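PDB 5UJU: NAD-dependent aldehyde dehydrogenase from Burkholderia multivorans, which probably oxidises aldehydes to carboxylic acids with NAD+ as the hydride acceptor, as expected for the aldehyde dehydrogenase family. Local coordinates for residues A334-L345 and L516-Q524. Numbering follows the deposited sequence.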
ATOM      1  N   ALA A 334      33.812 -26.366  -3.686  1.00 37.15           N
ATOM      2  CA  ALA A 334      33.502 -24.996  -3.296  1.00 46.07           C
ATOM      3  C   ALA A 334      32.000 -24.795  -3.128  1.00 43.40           C
ATOM      4  O   ALA A 334      31.561 -24.114  -2.193  1.00 34.77           O
ATOM      5  CB  ALA A 334      34.062 -24.010  -4.320  1.00 45.08           C
ATOM      6  N   ALA A 335      31.202 -25.346  -4.047  1.00 39.05           N
ATOM      7  CA  ALA A 335      29.756 -25.216  -3.932  1.00 35.54           C
ATOM      8  C   ALA A 335      29.241 -25.926  -2.688  1.00 35.98           C
ATOM      9  O   ALA A 335      28.389 -25.391  -1.971  1.00 35.55           O
ATOM     10  CB  ALA A 335      29.081 -25.761  -5.188  1.00 39.96           C
ATOM     11  N   ALA A 336      29.743 -27.137  -2.423  1.00 37.94           N
ATOM     12  CA  ALA A 336      29.302 -27.892  -1.255  1.00 33.64           C
ATOM     13  C   ALA A 336      29.646 -27.161   0.039  1.00 36.97           C
ATOM     14  O   ALA A 336      28.838 -27.118   0.970  1.00 36.68           O
ATOM     15  CB  ALA A 336      29.927 -29.291  -1.267  1.00 37.99           C
ATOM     16  N   LYS A 337      30.840 -26.572   0.114  1.00 35.60           N
ATOM     17  CA  LYS A 337      31.216 -25.848   1.323  1.00 36.24           C
ATOM     18  C   LYS A 337      30.319 -24.633   1.534  1.00 33.52           C
ATOM     19  O   LYS A 337      29.916 -24.340   2.667  1.00 32.99           O
ATOM     20  CB  LYS A 337      32.688 -25.436   1.253  1.00 38.36           C
ATOM     21  CG  LYS A 337      33.267 -24.967   2.583  1.00 39.23           C
ATOM     22  CD  LYS A 337      34.733 -24.565   2.461  1.00 51.77           C
ATOM     23  CE  LYS A 337      35.458 -24.794   3.791  1.00 62.92           C
ATOM     24  NZ  LYS A 337      36.470 -23.748   4.116  1.00 65.71           N
ATOM     25  N   ASN A 338      30.004 -23.910   0.458  1.00 30.26           N
ATOM     26  CA  ASN A 338      29.133 -22.745   0.582  1.00 31.39           C
ATOM     27  C   ASN A 338      27.744 -23.160   1.053  1.00 36.49           C
ATOM     28  O   ASN A 338      27.170 -22.543   1.955  1.00 37.06           O
ATOM     29  CB  ASN A 338      29.059 -22.004  -0.752  1.00 34.94           C
ATOM     30  CG  ASN A 338      28.108 -20.810  -0.701  1.00 38.54           C
ATOM     31  OD1 ASN A 338      26.886 -20.975  -0.761  1.00 36.40           O
ATOM     32  ND2 ASN A 338      28.669 -19.603  -0.626  1.00 33.93           N
ATOM     33  N   ILE A 339      27.189 -24.212   0.451  1.00 34.57           N
ATOM     34  CA  ILE A 339      25.898 -24.715   0.905  1.00 30.88           C
ATOM     35  C   ILE A 339      25.981 -25.142   2.363  1.00 28.27           C
ATOM     36  O   ILE A 339      25.063 -24.886   3.158  1.00 28.13           O
ATOM     37  CB  ILE A 339      25.436 -25.873   0.002  1.00 32.36           C
ATOM     38  CG1 ILE A 339      25.010 -25.332  -1.366  1.00 33.59           C
ATOM     39  CG2 ILE A 339      24.336 -26.686   0.682  1.00 27.24           C
ATOM     40  CD1 ILE A 339      24.756 -26.425  -2.394  1.00 33.65           C
ATOM     41  N   ALA A 340      27.089 -25.782   2.743  1.00 29.35           N
ATOM     42  CA  ALA A 340      27.258 -26.249   4.116  1.00 32.72           C
ATOM     43  C   ALA A 340      27.248 -25.089   5.114  1.00 30.66           C
ATOM     44  O   ALA A 340      26.635 -25.185   6.183  1.00 28.96           O
ATOM     45  CB  ALA A 340      28.561 -27.025   4.239  1.00 28.82           C
ATOM     46  N   PHE A 341      27.978 -24.010   4.809  1.00 28.51           N
ATOM     47  CA  PHE A 341      27.922 -22.826   5.666  1.00 29.08           C
ATOM     48  C   PHE A 341      26.498 -22.318   5.784  1.00 31.28           C
ATOM     49  O   PHE A 341      26.068 -21.886   6.861  1.00 30.53           O
ATOM     50  CB  PHE A 341      28.809 -21.713   5.105  1.00 39.07           C
ATOM     51  CG  PHE A 341      30.179 -21.665   5.690  1.00 47.66           C
ATOM     52  CD1 PHE A 341      30.364 -21.336   7.025  1.00 45.99           C
ATOM     53  CD2 PHE A 341      31.295 -21.922   4.896  1.00 53.67           C
ATOM     54  CE1 PHE A 341      31.637 -21.292   7.571  1.00 52.66           C
ATOM     55  CE2 PHE A 341      32.576 -21.876   5.431  1.00 55.43           C
ATOM     56  CZ  PHE A 341      32.748 -21.563   6.772  1.00 55.75           C
ATOM     57  N   SER A 342      25.754 -22.342   4.674  1.00 26.74           N
ATOM     58  CA  SER A 342      24.388 -21.828   4.670  1.00 26.43           C
ATOM     59  C   SER A 342      23.479 -22.659   5.552  1.00 30.17           C
ATOM     60  O   SER A 342      22.532 -22.127   6.147  1.00 31.52           O
ATOM     61  CB  SER A 342      23.845 -21.789   3.244  1.00 25.00           C
ATOM     62  OG  SER A 342      24.733 -21.063   2.420  1.00 31.77           O
ATOM     63  N   LEU A 343      23.745 -23.962   5.636  1.00 26.52           N
ATOM     64  CA  LEU A 343      22.970 -24.843   6.495  1.00 25.69           C
ATOM     65  C   LEU A 343      23.370 -24.711   7.961  1.00 26.40           C
ATOM     66  O   LEU A 343      22.533 -24.918   8.844  1.00 29.75           O
ATOM     67  CB  LEU A 343      23.133 -26.296   6.038  1.00 27.07           C
ATOM     68  CG  LEU A 343      22.527 -26.680   4.693  1.00 26.11           C
ATOM     69  CD1 LEU A 343      23.007 -28.086   4.285  1.00 26.67           C
ATOM     70  CD2 LEU A 343      21.005 -26.608   4.746  1.00 27.15           C
ATOM     71  N   ALA A 344      24.631 -24.379   8.232  1.00 26.92           N
ATOM     72  CA  ALA A 344      25.183 -24.378   9.582  1.00 28.71           C
ATOM     73  C   ALA A 344      24.983 -23.062  10.333  1.00 32.69           C
ATOM     74  O   ALA A 344      24.864 -23.072  11.565  1.00 35.43           O
ATOM     75  CB  ALA A 344      26.678 -24.701   9.516  1.00 25.45           C
ATOM     76  N   LEU A 345      24.943 -21.941   9.615  1.00 33.17           N
ATOM     77  CA  LEU A 345      24.817 -20.609  10.196  1.00 31.53           C
ATOM     78  C   LEU A 345      23.631 -20.530  11.148  1.00 29.58           C
ATOM     79  O   LEU A 345      22.478 -20.676  10.732  1.00 27.59           O
ATOM     80  CB  LEU A 345      24.644 -19.596   9.067  1.00 34.42           C
ATOM     81  CG  LEU A 345      25.819 -18.749   8.604  1.00 41.70           C
ATOM     82  CD1 LEU A 345      25.302 -17.810   7.535  1.00 50.80           C
ATOM     83  CD2 LEU A 345      26.412 -17.965   9.760  1.00 37.22           C
ATOM     84  N   LEU A 516      26.641 -19.347  -5.950  1.00 33.11           N
ATOM     85  CA  LEU A 516      27.310 -18.916  -4.719  1.00 38.11           C
ATOM     86  C   LEU A 516      28.356 -19.949  -4.302  1.00 42.68           C
ATOM     87  O   LEU A 516      28.043 -20.936  -3.630  1.00 42.77           O
ATOM     88  CB  LEU A 516      26.289 -18.692  -3.610  1.00 31.77           C
ATOM     89  CG  LEU A 516      25.221 -17.620  -3.825  1.00 36.06           C
ATOM     90  CD1 LEU A 516      24.394 -17.480  -2.553  1.00 35.70           C
ATOM     91  CD2 LEU A 516      25.833 -16.271  -4.246  1.00 35.20           C
ATOM     92  N   THR A 517      29.614 -19.728  -4.693  1.00 41.97           N
ATOM     93  CA  THR A 517      30.709 -20.631  -4.351  1.00 45.73           C
ATOM     94  C   THR A 517      31.793 -19.956  -3.518  1.00 44.44           C
ATOM     95  O   THR A 517      32.852 -20.556  -3.296  1.00 48.88           O
ATOM     96  CB  THR A 517      31.343 -21.220  -5.618  1.00 43.41           C
ATOM     97  OG1 THR A 517      31.893 -20.160  -6.407  1.00 44.08           O
ATOM     98  CG2 THR A 517      30.311 -21.972  -6.442  1.00 45.62           C
ATOM     99  N   GLY A 518      31.565 -18.728  -3.061  1.00 41.55           N
ATOM    100  CA  GLY A 518      32.551 -18.015  -2.268  1.00 42.94           C
ATOM    101  C   GLY A 518      32.059 -17.553  -0.906  1.00 45.93           C
ATOM    102  O   GLY A 518      31.480 -18.333  -0.142  1.00 42.96           O
ATOM    103  N   GLY A 519      32.293 -16.282  -0.585  1.00 44.73           N
ATOM    104  CA  GLY A 519      32.015 -15.760   0.735  1.00 41.67           C
ATOM    105  C   GLY A 519      30.662 -15.130   0.948  1.00 44.25           C
ATOM    106  O   GLY A 519      30.396 -14.634   2.048  1.00 46.25           O
ATOM    107  N   VAL A 520      29.786 -15.131  -0.051  1.00 38.98           N
ATOM    108  CA  VAL A 520      28.423 -14.634   0.100  1.00 44.15           C
ATOM    109  C   VAL A 520      27.489 -15.839   0.139  1.00 43.20           C
ATOM    110  O   VAL A 520      27.584 -16.735  -0.709  1.00 36.89           O
ATOM    111  CB  VAL A 520      28.041 -13.660  -1.032  1.00 43.40           C
ATOM    112  CG1 VAL A 520      26.560 -13.315  -0.967  1.00 38.74           C
ATOM    113  CG2 VAL A 520      28.885 -12.390  -0.954  1.00 39.15           C
ATOM    114  N   PHE A 521      26.610 -15.877   1.138  1.00 44.86           N
ATOM    115  CA  PHE A 521      25.710 -17.002   1.338  1.00 43.17           C
ATOM    116  C   PHE A 521      24.269 -16.574   1.112  1.00 38.50           C
ATOM    117  O   PHE A 521      23.898 -15.420   1.365  1.00 33.96           O
ATOM    118  CB  PHE A 521      25.870 -17.591   2.743  1.00 38.35           C
ATOM    119  CG  PHE A 521      27.294 -17.866   3.102  1.00 43.72           C
ATOM    120  CD1 PHE A 521      27.961 -18.950   2.538  1.00 39.84           C
ATOM    121  CD2 PHE A 521      27.983 -17.026   3.970  1.00 45.39           C
ATOM    122  CE1 PHE A 521      29.282 -19.204   2.844  1.00 37.87           C
ATOM    123  CE2 PHE A 521      29.308 -17.273   4.282  1.00 47.75           C
ATOM    124  CZ  PHE A 521      29.962 -18.373   3.718  1.00 39.56           C
ATOM    125  N   VAL A 522      23.464 -17.523   0.613  1.00 29.35           N
ATOM    126  CA  VAL A 522      22.067 -17.217   0.320  1.00 34.74           C
ATOM    127  C   VAL A 522      21.364 -16.668   1.556  1.00 33.37           C
ATOM    128  O   VAL A 522      20.423 -15.876   1.435  1.00 34.52           O
ATOM    129  CB  VAL A 522      21.344 -18.458  -0.249  1.00 38.90           C
ATOM    130  CG1 VAL A 522      21.145 -19.524   0.829  1.00 39.23           C
ATOM    131  CG2 VAL A 522      20.018 -18.049  -0.898  1.00 32.13           C
ATOM    132  N   ASN A 523      21.838 -17.030   2.762  1.00 32.86           N
ATOM    133  CA  ASN A 523      21.222 -16.505   3.977  1.00 26.04           C
ATOM    134  C   ASN A 523      21.351 -14.990   4.062  1.00 33.95           C
ATOM    135  O   ASN A 523      20.514 -14.341   4.696  1.00 34.26           O
ATOM    136  CB  ASN A 523      21.850 -17.092   5.245  1.00 29.77           C
ATOM    137  CG  ASN A 523      22.109 -18.585   5.146  1.00 38.52           C
ATOM    138  OD1 ASN A 523      22.606 -19.070   4.134  1.00 38.61           O
ATOM    139  ND2 ASN A 523      21.780 -19.316   6.210  1.00 34.28           N
ATOM    140  N   GLN A 524      22.380 -14.413   3.445  1.00 36.23           N
ATOM    141  CA  GLN A 524      22.742 -13.021   3.689  1.00 39.66           C
ATOM    142  C   GLN A 524      21.999 -12.061   2.766  1.00 39.73           C
ATOM    143  O   GLN A 524      21.712 -12.372   1.605  1.00 39.38           O
ATOM    144  CB  GLN A 524      24.246 -12.825   3.504  1.00 46.19           C
ATOM    145  CG  GLN A 524      25.090 -13.627   4.469  1.00 49.25           C
ATOM    146  CD  GLN A 524      26.562 -13.589   4.118  1.00 45.77           C
ATOM    147  OE1 GLN A 524      26.944 -13.733   2.955  1.00 44.31           O
ATOM    148  NE2 GLN A 524      27.397 -13.363   5.124  1.00 45.62           N
TER
HETATM  149  O   HOH W   1      32.996 -22.158  -1.034  1.00 35.32           O
HETATM  150  O   HOH W   2      24.450 -20.032   0.018  1.00 35.01           O
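Asn338 reaches from helix 332-344 into the loop 516-524, in the catalytic domain of the aldehyde dehydrogenase fold, where the loop follows edge strand 511-514. Its CG stands anti to the backbone N (chi1 177°), which extends the amide toward the loop. ND2 donates to Gly518 O and Val520 O, each at 3.1 Å. Both acceptors lie nearly in the amide plane, but ND2 sits above the plane of each carbonyl. This pair of bonds ties two carbonyls of the loop backbone, two residues apart, to one side chain and fixes how the amide is rotated. OD1 takes a bond from a water that also donates to Ser342 OG and accepts from Val522 N.

The Phe521 ring lies beside this amide, with CD1 3.3 Å from Asn338 ND2. Its CE1 meets Phe341 CB at 3.4 Å. The two rings are inclined at 41°, with centroids 5.3 Å apart. Beyond them, Phe341 packs on Leu387 and Leu397 of the neighbouring helices.

Toward the N-terminal end of both segments, Thr517 CG2 rests on Ala335, and a second water joins Ala334 O to Thr517 O. At the other end, Asn523 lies against Ser342. Asn523 ND2 donates to Ser342 O at 2.9 Å; the bond is almost straight (171°), and ND2 meets a lone pair of Ser342 O in the plane of that carbonyl.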